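Local coordinates for protein arginine N-methyltransferase SFM1 (Saccharomyces cerevisiae, PDB 5C74) that transfers a methyl group from S-adenosyl-L-methionine to an arginine of ribosomal protein S3, acting as a protein-arginine N-monomethyltransferase of the SPOUT clan, at residues A143-T146 with T147-I151; L18-S21 with Q22-R25; R114-T117 with K118-T122; I46-R49 with L50-L53. One frame throughout, in Å; residues are numbered along the deposited sequence.

Contact 1 (A143-T146 with T147-I151); sequences AIRT and TQLII
Ala143 O is gripped twice by Thr147, once by its backbone and once by its side chain. The amide Thr147 N lies 2.9 Å from Ala143 O, and the hydroxyl Thr147 OG1 donates to the same Ala143 O over 3.0 Å; the two donors arrive from opposite faces of the carbonyl plane. The hydroxyl can reach back because OG1 stands beside the backbone N of its own residue (chi1 -65°), over the preceding turn, which leaves CG2 anti to that N. A valine at this position is likely to leave the second acceptor site of the Ala143 carbonyl without its donor on this buried side of the helix. The following carbonyls are each met four residues on: Ile144 O by Gln148 N, Arg145 O by Leu149 N at 3.0 Å and Thr146 O by Ile150 N, the ladder of an ordinary alpha-helix. This is the greater part of helix 140-151, whose inner side lies on the parallel sheet of the SPOUT-type domain: Ala143 and Ile144 rest on Phe104, and Thr147 on Phe102 and Tyr3. Thr146 and Ile150 run side by side in the same direction, CG2 of Thr146 being 3.9 Å from CD1 of Ile150, while the Thr146 hydroxyl is bound to Thr142 O one turn earlier. Gln148 CG, set beside its backbone N (chi1 -69°), lies 3.3 Å from Ile144 O; a bend at chi2 then turns the amide away, and its OE1 is bound to the hydroxyl of Tyr3. Farther round the helix, CG of Arg145 lies 4.2 Å from CD1 of Leu149.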
loop_
_atom_site.group_PDB
_atom_site.type_symbol
_atom_site.label_atom_id
_atom_site.label_comp_id
_atom_site.label_asym_id
_atom_site.label_seq_id
_atom_site.Cartn_x
_atom_site.Cartn_y
_atom_site.Cartn_z
ATOM N N ALA A 143 3.370 -18.512 -1.101
ATOM C CA ALA A 143 2.829 -19.265 -2.230
ATOM C C ALA A 143 3.912 -19.479 -3.277
ATOM O O ALA A 143 4.014 -20.560 -3.862
ATOM C CB ALA A 143 1.631 -18.552 -2.850
ATOM N N ILE A 144 4.712 -18.444 -3.509
ATOM C CA ILE A 144 5.797 -18.542 -4.471
ATOM C C ILE A 144 6.879 -19.481 -3.946
ATOM O O ILE A 144 7.385 -20.307 -4.700
ATOM C CB ILE A 144 6.366 -17.154 -4.813
ATOM C CG1 ILE A 144 5.304 -16.400 -5.629
ATOM C CG2 ILE A 144 7.701 -17.285 -5.596
ATOM C CD1 ILE A 144 5.708 -15.028 -6.099
ATOM N N ARG A 145 7.204 -19.407 -2.654
ATOM C CA ARG A 145 8.183 -20.357 -2.114
ATOM C C ARG A 145 7.673 -21.787 -2.280
ATOM O O ARG A 145 8.420 -22.694 -2.651
ATOM C CB ARG A 145 8.481 -20.087 -0.633
ATOM C CG ARG A 145 9.406 -21.115 -0.007
ATOM C CD ARG A 145 9.877 -20.664 1.368
ATOM N NE ARG A 145 10.774 -19.534 1.236
ATOM C CZ ARG A 145 12.076 -19.665 1.015
ATOM N NH1 ARG A 145 12.619 -20.878 0.935
ATOM N NH2 ARG A 145 12.832 -18.592 0.891
ATOM N N THR A 146 6.396 -21.979 -1.994
ATOM C CA THR A 146 5.791 -23.292 -2.090
ATOM C C THR A 146 5.843 -23.797 -3.518
ATOM O O THR A 146 6.168 -24.958 -3.760
ATOM C CB THR A 146 4.336 -23.279 -1.597
ATOM O OG1 THR A 146 4.308 -22.928 -0.201
ATOM C CG2 THR A 146 3.699 -24.655 -1.795
ATOM N N THR A 147 5.546 -22.918 -4.462
ATOM C CA THR A 147 5.566 -23.316 -5.864
ATOM C C THR A 147 6.978 -23.724 -6.303
ATOM O O THR A 147 7.157 -24.686 -7.069
ATOM C CB THR A 147 5.021 -22.183 -6.749
ATOM O OG1 THR A 147 3.639 -21.974 -6.424
ATOM C CG2 THR A 147 5.148 -22.578 -8.234
ATOM N N GLN A 148 7.983 -23.002 -5.813
ATOM C CA GLN A 148 9.372 -23.342 -6.111
ATOM C C GLN A 148 9.724 -24.732 -5.579
ATOM O O GLN A 148 10.387 -25.527 -6.251
ATOM C CB GLN A 148 10.320 -22.291 -5.521
ATOM C CG GLN A 148 10.231 -20.947 -6.210
ATOM C CD GLN A 148 10.998 -20.936 -7.516
ATOM O OE1 GLN A 148 10.414 -21.040 -8.594
ATOM N NE2 GLN A 148 12.313 -20.827 -7.422
ATOM N N LEU A 149 9.301 -25.019 -4.359
ATOM C CA LEU A 149 9.578 -26.319 -3.759
ATOM C C LEU A 149 8.967 -27.439 -4.600
ATOM O O LEU A 149 9.578 -28.497 -4.800
ATOM C CB LEU A 149 9.034 -26.361 -2.316
ATOM C CG LEU A 149 9.762 -25.460 -1.306
ATOM C CD1 LEU A 149 8.974 -25.326 0.017
ATOM C CD2 LEU A 149 11.137 -26.048 -1.045
ATOM N N ILE A 150 7.762 -27.198 -5.109
ATOM C CA ILE A 150 7.030 -28.225 -5.856
ATOM C C ILE A 150 7.590 -28.392 -7.270
ATOM O O ILE A 150 7.860 -29.508 -7.715
ATOM C CB ILE A 150 5.518 -27.881 -5.919
ATOM C CG1 ILE A 150 4.890 -27.985 -4.531
ATOM C CG2 ILE A 150 4.767 -28.794 -6.869
ATOM C CD1 ILE A 150 3.460 -27.421 -4.468
ATOM N N ILE A 151 7.815 -27.272 -7.952
ATOM C CA ILE A 151 8.131 -27.273 -9.370
ATOM C C ILE A 151 9.638 -27.371 -9.615
ATOM O O ILE A 151 10.096 -28.114 -10.493
ATOM C CB ILE A 151 7.554 -26.009 -10.050
ATOM C CG1 ILE A 151 6.023 -26.027 -9.981
ATOM C CG2 ILE A 151 7.975 -25.921 -11.506
ATOM C CD1 ILE A 151 5.368 -27.149 -10.791
#

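Contact 2 (L18-S21 with Q22-R25); sequences LEYS and QILR
Arg25 curls back over the preceding turn of helix 14-27 and lies on Ser21. Its CB is 3.6 Å from Ser21 O and its CG 3.5 Å from the same oxygen, since CG stands beside the backbone N (chi1 -79°), on the side of the preceding turn. A bend at chi3 then lays the guanidinium across Ser21, with Ser21 O 3.7 Å above the plane and over its centre. At one end of the group NH1 touches CB of Ser21. At the other, NH2 has two partners in the guanidinium plane: Gln22 OE1 at 3.0 Å, in a straight bond that also lies in the amide carbonyl plane, and a water at 2.6 Å that donates onward to Leu18 O. On the inner side of the helix, the Ile23 methyl CD1 sits at the edge of the Tyr20 ring, 4.3 Å from Tyr20 CD1, while the Tyr20 hydroxyl is bound to His7 ND1. This helix is the crossover of the beta-alpha-beta unit between strands 2-6 and 32-35. Because the N-H groups lie in the guanidinium plane, Ser21 O over its face is probably held by electrostatics and packing rather than by a directed bond, while the bonds of NH2 probably fix the rotation of the group.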
loop_
_atom_site.group_PDB
_atom_site.type_symbol
_atom_site.label_atom_id
_atom_site.label_comp_id
_atom_site.label_asym_id
_atom_site.label_seq_id
_atom_site.Cartn_x
_atom_site.Cartn_y
_atom_site.Cartn_z
ATOM N N LEU A 18 7.623 -5.364 1.478
ATOM C CA LEU A 18 8.471 -6.374 2.089
ATOM C C LEU A 18 8.264 -7.733 1.421
ATOM O O LEU A 18 9.243 -8.457 1.184
ATOM C CB LEU A 18 8.211 -6.477 3.594
ATOM C CG LEU A 18 8.520 -5.201 4.388
ATOM C CD1 LEU A 18 8.249 -5.457 5.885
ATOM C CD2 LEU A 18 9.969 -4.785 4.168
ATOM N N GLU A 19 7.009 -8.077 1.119
ATOM C CA GLU A 19 6.734 -9.361 0.457
ATOM C C GLU A 19 7.306 -9.417 -0.945
ATOM O O GLU A 19 7.952 -10.408 -1.316
ATOM C CB GLU A 19 5.235 -9.650 0.423
ATOM C CG GLU A 19 4.699 -9.923 1.830
ATOM C CD GLU A 19 3.341 -10.622 1.859
ATOM O OE1 GLU A 19 2.675 -10.740 0.795
ATOM O OE2 GLU A 19 2.959 -11.065 2.967
ATOM N N TYR A 20 7.080 -8.370 -1.731
ATOM C CA TYR A 20 7.659 -8.335 -3.083
ATOM C C TYR A 20 9.187 -8.380 -3.049
ATOM O O TYR A 20 9.806 -9.026 -3.896
ATOM C CB TYR A 20 7.202 -7.085 -3.845
ATOM C CG TYR A 20 5.748 -7.102 -4.270
ATOM C CD1 TYR A 20 4.944 -8.233 -4.100
ATOM C CD2 TYR A 20 5.177 -5.984 -4.868
ATOM C CE1 TYR A 20 3.614 -8.223 -4.499
ATOM C CE2 TYR A 20 3.862 -5.971 -5.260
ATOM C CZ TYR A 20 3.087 -7.081 -5.090
ATOM O OH TYR A 20 1.781 -7.016 -5.505
ATOM N N SER A 21 9.796 -7.682 -2.085
ATOM C CA SER A 21 11.245 -7.688 -1.958
ATOM C C SER A 21 11.744 -9.097 -1.694
ATOM O O SER A 21 12.756 -9.510 -2.254
ATOM C CB SER A 21 11.714 -6.766 -0.827
ATOM O OG SER A 21 11.360 -5.424 -1.104
ATOM N N GLN A 22 11.043 -9.824 -0.823
ATOM C CA GLN A 22 11.439 -11.190 -0.494
ATOM C C GLN A 22 11.325 -12.084 -1.726
ATOM O O GLN A 22 12.206 -12.911 -2.000
ATOM C CB GLN A 22 10.579 -11.741 0.650
ATOM C CG GLN A 22 10.958 -13.155 1.085
ATOM C CD GLN A 22 12.063 -13.180 2.109
ATOM O OE1 GLN A 22 12.813 -12.207 2.274
ATOM N NE2 GLN A 22 12.165 -14.298 2.828
ATOM N N ILE A 23 10.249 -11.907 -2.484
ATOM C CA ILE A 23 10.065 -12.679 -3.729
ATOM C C ILE A 23 11.205 -12.427 -4.721
ATOM O O ILE A 23 11.789 -13.373 -5.270
ATOM C CB ILE A 23 8.696 -12.352 -4.374
ATOM C CG1 ILE A 23 7.574 -12.901 -3.472
ATOM C CG2 ILE A 23 8.594 -12.917 -5.785
ATOM C CD1 ILE A 23 6.169 -12.316 -3.742
ATOM N N LEU A 24 11.544 -11.157 -4.923
ATOM C CA LEU A 24 12.636 -10.795 -5.820
ATOM C C LEU A 24 13.963 -11.392 -5.374
ATOM O O LEU A 24 14.748 -11.851 -6.199
ATOM C CB LEU A 24 12.750 -9.267 -5.937
ATOM C CG LEU A 24 11.607 -8.590 -6.697
ATOM C CD1 LEU A 24 11.536 -7.084 -6.382
ATOM C CD2 LEU A 24 11.784 -8.801 -8.205
ATOM N N ARG A 25 14.223 -11.395 -4.070
ATOM C CA ARG A 25 15.471 -11.957 -3.575
ATOM C C ARG A 25 15.483 -13.467 -3.798
ATOM O O ARG A 25 16.538 -14.049 -4.053
ATOM C CB ARG A 25 15.682 -11.631 -2.087
ATOM C CG ARG A 25 16.186 -10.192 -1.854
ATOM C CD ARG A 25 16.522 -9.916 -0.393
ATOM N NE ARG A 25 15.351 -10.075 0.453
ATOM C CZ ARG A 25 14.629 -9.071 0.943
ATOM N NH1 ARG A 25 14.965 -7.813 0.702
ATOM N NH2 ARG A 25 13.572 -9.338 1.692
HETATM O O HOH W 1 11.545 -8.092 2.683
#

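Contact 3 (R114-T117 with K118-T122); sequences RDRT and KELKT
One carboxylate, that of Glu119, is shared by two arginines that meet it in different ways. Arg114 takes it side-on with two nitrogens, NE to Glu119 OE2 at 2.9 Å and NH2 to Glu119 OE1 at 2.9 Å, both on the syn side of the carboxylate; the two flat groups are nearly coplanar, 29° apart. Arg116 comes across instead, its guanidinium turned 86° from the carboxylate, and sends NH1 to Glu119 OE1 over 3.0 Å, nearly along the C-O axis. The bend of Arg116 at chi2 (54°) turns its chain toward Glu119 and lays a guanidinium face against Leu120, with Arg116 NH2 3.7 Å from Leu120 CD2. OE1 thus accepts from both arginines, while OE2 also accepts a hydrogen bond from a water that in turn accepts from Asp115 N. The doubled positive charge would probably keep Glu119 ionised. Meanwhile Asp115 is the N-cap of the helix: its OD1 accepts from Lys118 N at 3.1 Å, with the donor well above the carboxylate plane, and its O accepts from Glu119 N. Thr117 CG2 runs alongside the aliphatic chain of Lys121. Helix 116-123 lies at the surface, with Thr117 and Leu120 packed on Leu82 of strand 80-83; Arg116 reaches through NE to a salt bridge with Glu6 on strand 2-6, and Lys121 NZ to Ser130 on strand 128-131.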
loop_
_atom_site.group_PDB
_atom_site.type_symbol
_atom_site.label_atom_id
_atom_site.label_comp_id
_atom_site.label_asym_id
_atom_site.label_seq_id
_atom_site.Cartn_x
_atom_site.Cartn_y
_atom_site.Cartn_z
ATOM N N ARG A 114 -16.244 -8.924 -7.739
ATOM C CA ARG A 114 -15.752 -9.387 -9.030
ATOM C C ARG A 114 -15.117 -10.751 -8.892
ATOM O O ARG A 114 -14.566 -11.080 -7.843
ATOM C CB ARG A 114 -14.747 -8.390 -9.617
ATOM C CG ARG A 114 -15.382 -7.082 -10.092
ATOM C CD ARG A 114 -14.340 -6.012 -10.400
ATOM N NE ARG A 114 -13.421 -6.418 -11.464
ATOM C CZ ARG A 114 -12.475 -5.631 -11.966
ATOM N NH1 ARG A 114 -12.336 -4.384 -11.504
ATOM N NH2 ARG A 114 -11.669 -6.084 -12.925
ATOM N N ASP A 115 -15.214 -11.536 -9.961
ATOM C CA ASP A 115 -14.600 -12.856 -10.042
ATOM C C ASP A 115 -13.467 -12.765 -11.061
ATOM O O ASP A 115 -13.685 -12.953 -12.257
ATOM C CB ASP A 115 -15.641 -13.901 -10.446
ATOM C CG ASP A 115 -15.072 -15.306 -10.545
ATOM O OD1 ASP A 115 -13.836 -15.480 -10.506
ATOM O OD2 ASP A 115 -15.880 -16.251 -10.684
ATOM N N ARG A 116 -12.276 -12.442 -10.580
ATOM C CA ARG A 116 -11.145 -12.158 -11.456
ATOM C C ARG A 116 -10.734 -13.399 -12.238
ATOM O O ARG A 116 -10.287 -13.307 -13.387
ATOM C CB ARG A 116 -9.974 -11.611 -10.639
ATOM C CG ARG A 116 -8.753 -11.196 -11.475
ATOM C CD ARG A 116 -9.145 -10.215 -12.575
ATOM N NE ARG A 116 -8.001 -9.818 -13.413
ATOM C CZ ARG A 116 -8.109 -9.097 -14.523
ATOM N NH1 ARG A 116 -9.301 -8.678 -14.932
ATOM N NH2 ARG A 116 -7.024 -8.799 -15.231
ATOM N N THR A 117 -10.888 -14.566 -11.616
ATOM C CA THR A 117 -10.596 -15.813 -12.311
ATOM C C THR A 117 -11.469 -15.919 -13.546
ATOM O O THR A 117 -10.982 -16.201 -14.649
ATOM C CB THR A 117 -10.813 -17.024 -11.403
ATOM O OG1 THR A 117 -9.793 -17.011 -10.407
ATOM C CG2 THR A 117 -10.733 -18.341 -12.206
ATOM N N LYS A 118 -12.763 -15.663 -13.374
ATOM C CA LYS A 118 -13.683 -15.770 -14.497
ATOM C C LYS A 118 -13.422 -14.686 -15.541
ATOM O O LYS A 118 -13.544 -14.936 -16.745
ATOM C CB LYS A 118 -15.143 -15.708 -14.014
ATOM C CG LYS A 118 -16.156 -16.072 -15.095
ATOM C CD LYS A 118 -17.588 -16.142 -14.531
ATOM C CE LYS A 118 -18.545 -16.792 -15.521
ATOM N NZ LYS A 118 -19.915 -16.960 -14.934
ATOM N N GLU A 119 -13.055 -13.491 -15.086
ATOM C CA GLU A 119 -12.695 -12.418 -16.005
ATOM C C GLU A 119 -11.508 -12.808 -16.888
ATOM O O GLU A 119 -11.541 -12.619 -18.108
ATOM C CB GLU A 119 -12.363 -11.139 -15.232
ATOM C CG GLU A 119 -13.580 -10.484 -14.599
ATOM C CD GLU A 119 -13.225 -9.263 -13.751
ATOM O OE1 GLU A 119 -12.051 -8.842 -13.762
ATOM O OE2 GLU A 119 -14.132 -8.727 -13.068
ATOM N N LEU A 120 -10.460 -13.334 -16.264
ATOM C CA LEU A 120 -9.252 -13.715 -17.003
ATOM C C LEU A 120 -9.559 -14.802 -18.015
ATOM O O LEU A 120 -9.162 -14.723 -19.180
ATOM C CB LEU A 120 -8.162 -14.177 -16.040
ATOM C CG LEU A 120 -7.388 -13.077 -15.308
ATOM C CD1 LEU A 120 -6.562 -13.654 -14.168
ATOM C CD2 LEU A 120 -6.485 -12.337 -16.288
ATOM N N LYS A 121 -10.271 -15.832 -17.566
ATOM C CA LYS A 121 -10.584 -16.965 -18.436
ATOM C C LYS A 121 -11.546 -16.598 -19.558
ATOM O O LYS A 121 -11.462 -17.126 -20.669
ATOM C CB LYS A 121 -11.159 -18.110 -17.605
ATOM C CG LYS A 121 -10.103 -18.775 -16.747
ATOM C CD LYS A 121 -10.649 -20.016 -16.091
ATOM C CE LYS A 121 -9.591 -20.665 -15.199
ATOM N NZ LYS A 121 -10.013 -22.035 -14.814
ATOM N N THR A 122 -12.461 -15.682 -19.278
ATOM C CA THR A 122 -13.361 -15.210 -20.311
ATOM C C THR A 122 -12.597 -14.381 -21.357
ATOM O O THR A 122 -12.894 -14.445 -22.559
ATOM C CB THR A 122 -14.511 -14.363 -19.711
ATOM O OG1 THR A 122 -15.273 -15.180 -18.803
ATOM C CG2 THR A 122 -15.428 -13.840 -20.808
HETATM O O HOH W 2 -16.251 -10.221 -12.357
#

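Contact 4 (I46-R49 with L50-L53); sequences IPQR and LLKL. With SO4 (sulfate ion), chain C.
This is a local contact round the first turn of a short helix, apolar packing beside a helix start that binds an anion, in the crossover between parallel strands 32-35 and 56-57. Ile46, just ahead of the helix, crosses Leu51 at about a right angle, its CG2 methyl 3.7 Å from Leu51 CD2, while the other methyl, Leu51 CD1, touches Ile46 O. An alanine in place of Leu51 would probably open a gap against Ile46 and leave its CG2 less firmly packed. Pro47 and Leu50 run side by side, with Pro47 CG 3.9 Å from Leu50 CD1. Pro47 is the N-cap residue of helix 48-52, and its O accepts a nearly straight bond from Leu51 N. The amides of the first turn point to a sulfate, probably from the crystallisation liquor: Gln48 N binds its O2 at 2.9 Å and Arg49 N its O3 at 2.8 Å. Arg49 wraps round the same ion, bent at chi3 (-64°), so that its guanidinium presents an edge, NE to sulfate O3 at 2.9 Å and NH2 to sulfate O1 at 2.9 Å. The positive end of the helix dipole would be expected to add to this attraction. Arg49 NH2 also forms a salt bridge with Glu14 on helix 14-27.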
loop_
_atom_site.group_PDB
_atom_site.type_symbol
_atom_site.label_atom_id
_atom_site.label_comp_id
_atom_site.label_asym_id
_atom_site.label_seq_id
_atom_site.Cartn_x
_atom_site.Cartn_y
_atom_site.Cartn_z
ATOM N N ILE A 46 6.709 3.670 -8.207
ATOM C CA ILE A 46 7.257 2.396 -7.740
ATOM C C ILE A 46 8.227 2.630 -6.594
ATOM O O ILE A 46 9.137 3.450 -6.714
ATOM C CB ILE A 46 7.973 1.641 -8.875
ATOM C CG1 ILE A 46 7.111 1.651 -10.142
ATOM C CG2 ILE A 46 8.318 0.210 -8.446
ATOM C CD1 ILE A 46 5.803 0.866 -10.009
ATOM N N PRO A 47 8.033 1.918 -5.467
ATOM C CA PRO A 47 8.923 2.108 -4.315
ATOM C C PRO A 47 10.397 1.983 -4.712
ATOM O O PRO A 47 10.749 1.103 -5.500
ATOM C CB PRO A 47 8.500 0.986 -3.355
ATOM C CG PRO A 47 7.029 0.783 -3.665
ATOM C CD PRO A 47 6.922 0.995 -5.168
ATOM N N GLN A 48 11.241 2.862 -4.182
ATOM C CA GLN A 48 12.667 2.843 -4.509
ATOM C C GLN A 48 13.332 1.504 -4.202
ATOM O O GLN A 48 14.232 1.072 -4.928
ATOM C CB GLN A 48 13.405 3.956 -3.760
ATOM C CG GLN A 48 13.133 5.352 -4.299
ATOM C CD GLN A 48 13.604 5.522 -5.731
ATOM O OE1 GLN A 48 12.825 5.873 -6.616
ATOM N NE2 GLN A 48 14.882 5.268 -5.965
ATOM N N ARG A 49 12.900 0.853 -3.128
ATOM C CA ARG A 49 13.473 -0.433 -2.762
ATOM C C ARG A 49 13.214 -1.466 -3.854
ATOM O O ARG A 49 14.080 -2.298 -4.155
ATOM C CB ARG A 49 12.914 -0.899 -1.412
ATOM C CG ARG A 49 13.658 -0.280 -0.228
ATOM C CD ARG A 49 12.884 -0.478 1.087
ATOM N NE ARG A 49 11.590 0.209 1.079
ATOM C CZ ARG A 49 10.596 -0.101 1.907
ATOM N NH1 ARG A 49 10.764 -1.075 2.802
ATOM N NH2 ARG A 49 9.442 0.553 1.845
ATOM N N LEU A 50 12.042 -1.394 -4.476
ATOM C CA LEU A 50 11.694 -2.381 -5.495
ATOM C C LEU A 50 12.390 -2.065 -6.824
ATOM O O LEU A 50 12.828 -2.967 -7.545
ATOM C CB LEU A 50 10.180 -2.449 -5.677
ATOM C CG LEU A 50 9.433 -2.913 -4.412
ATOM C CD1 LEU A 50 7.933 -2.879 -4.625
ATOM C CD2 LEU A 50 9.871 -4.330 -4.001
ATOM N N LEU A 51 12.479 -0.785 -7.151
ATOM C CA LEU A 51 13.242 -0.381 -8.331
ATOM C C LEU A 51 14.695 -0.847 -8.217
ATOM O O LEU A 51 15.251 -1.399 -9.166
ATOM C CB LEU A 51 13.169 1.128 -8.514
ATOM C CG LEU A 51 11.805 1.648 -8.982
ATOM C CD1 LEU A 51 11.814 3.175 -9.075
ATOM C CD2 LEU A 51 11.381 1.021 -10.304
ATOM N N LYS A 52 15.303 -0.658 -7.047
ATOM C CA LYS A 52 16.697 -1.057 -6.873
ATOM C C LYS A 52 16.860 -2.564 -6.988
ATOM O O LYS A 52 17.919 -3.049 -7.390
ATOM C CB LYS A 52 17.247 -0.561 -5.533
ATOM C CG LYS A 52 17.348 0.959 -5.473
ATOM C CD LYS A 52 18.242 1.433 -4.343
ATOM C CE LYS A 52 18.268 2.954 -4.279
ATOM N NZ LYS A 52 16.918 3.504 -3.972
ATOM N N LEU A 53 15.811 -3.307 -6.662
ATOM C CA LEU A 53 15.863 -4.761 -6.792
ATOM C C LEU A 53 15.532 -5.231 -8.219
ATOM O O LEU A 53 15.576 -6.423 -8.517
ATOM C CB LEU A 53 14.914 -5.419 -5.783
ATOM C CG LEU A 53 15.435 -5.461 -4.339
ATOM C CD1 LEU A 53 14.365 -5.981 -3.359
ATOM C CD2 LEU A 53 16.682 -6.329 -4.260
HETATM S S SO4 C . 10.539 3.164 -0.687
HETATM O O1 SO4 C . 9.284 2.811 -0.022
HETATM O O2 SO4 C . 10.208 4.063 -1.779
HETATM O O3 SO4 C . 11.184 1.958 -1.191
HETATM O O4 SO4 C . 11.440 3.839 0.237
#

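How the contacts relate
Contact 2 is the link between contacts 1 and 4, for its helix touches both of theirs. Toward contact 1, 14 Å away between centres, Ile23 CG2 meets Ile144 CD1 at 3.6 Å. Toward contact 4, with centres 11 Å apart, Leu50 CD2 lies 3.4 Å from Ser21 OG, and Leu53 CB 3.8 Å from Leu24 CD1. Contacts 1 and 4 themselves do not touch, their nearest atoms being about 12 Å apart. Contact 3 stands alone across the chain's centre from contact 2, about 13 Å away at the nearest atoms. The sulfate belongs to contact 4, and the nickel ligands, Glu174 and the tag histidines His207 to His210, lie outside all four contacts.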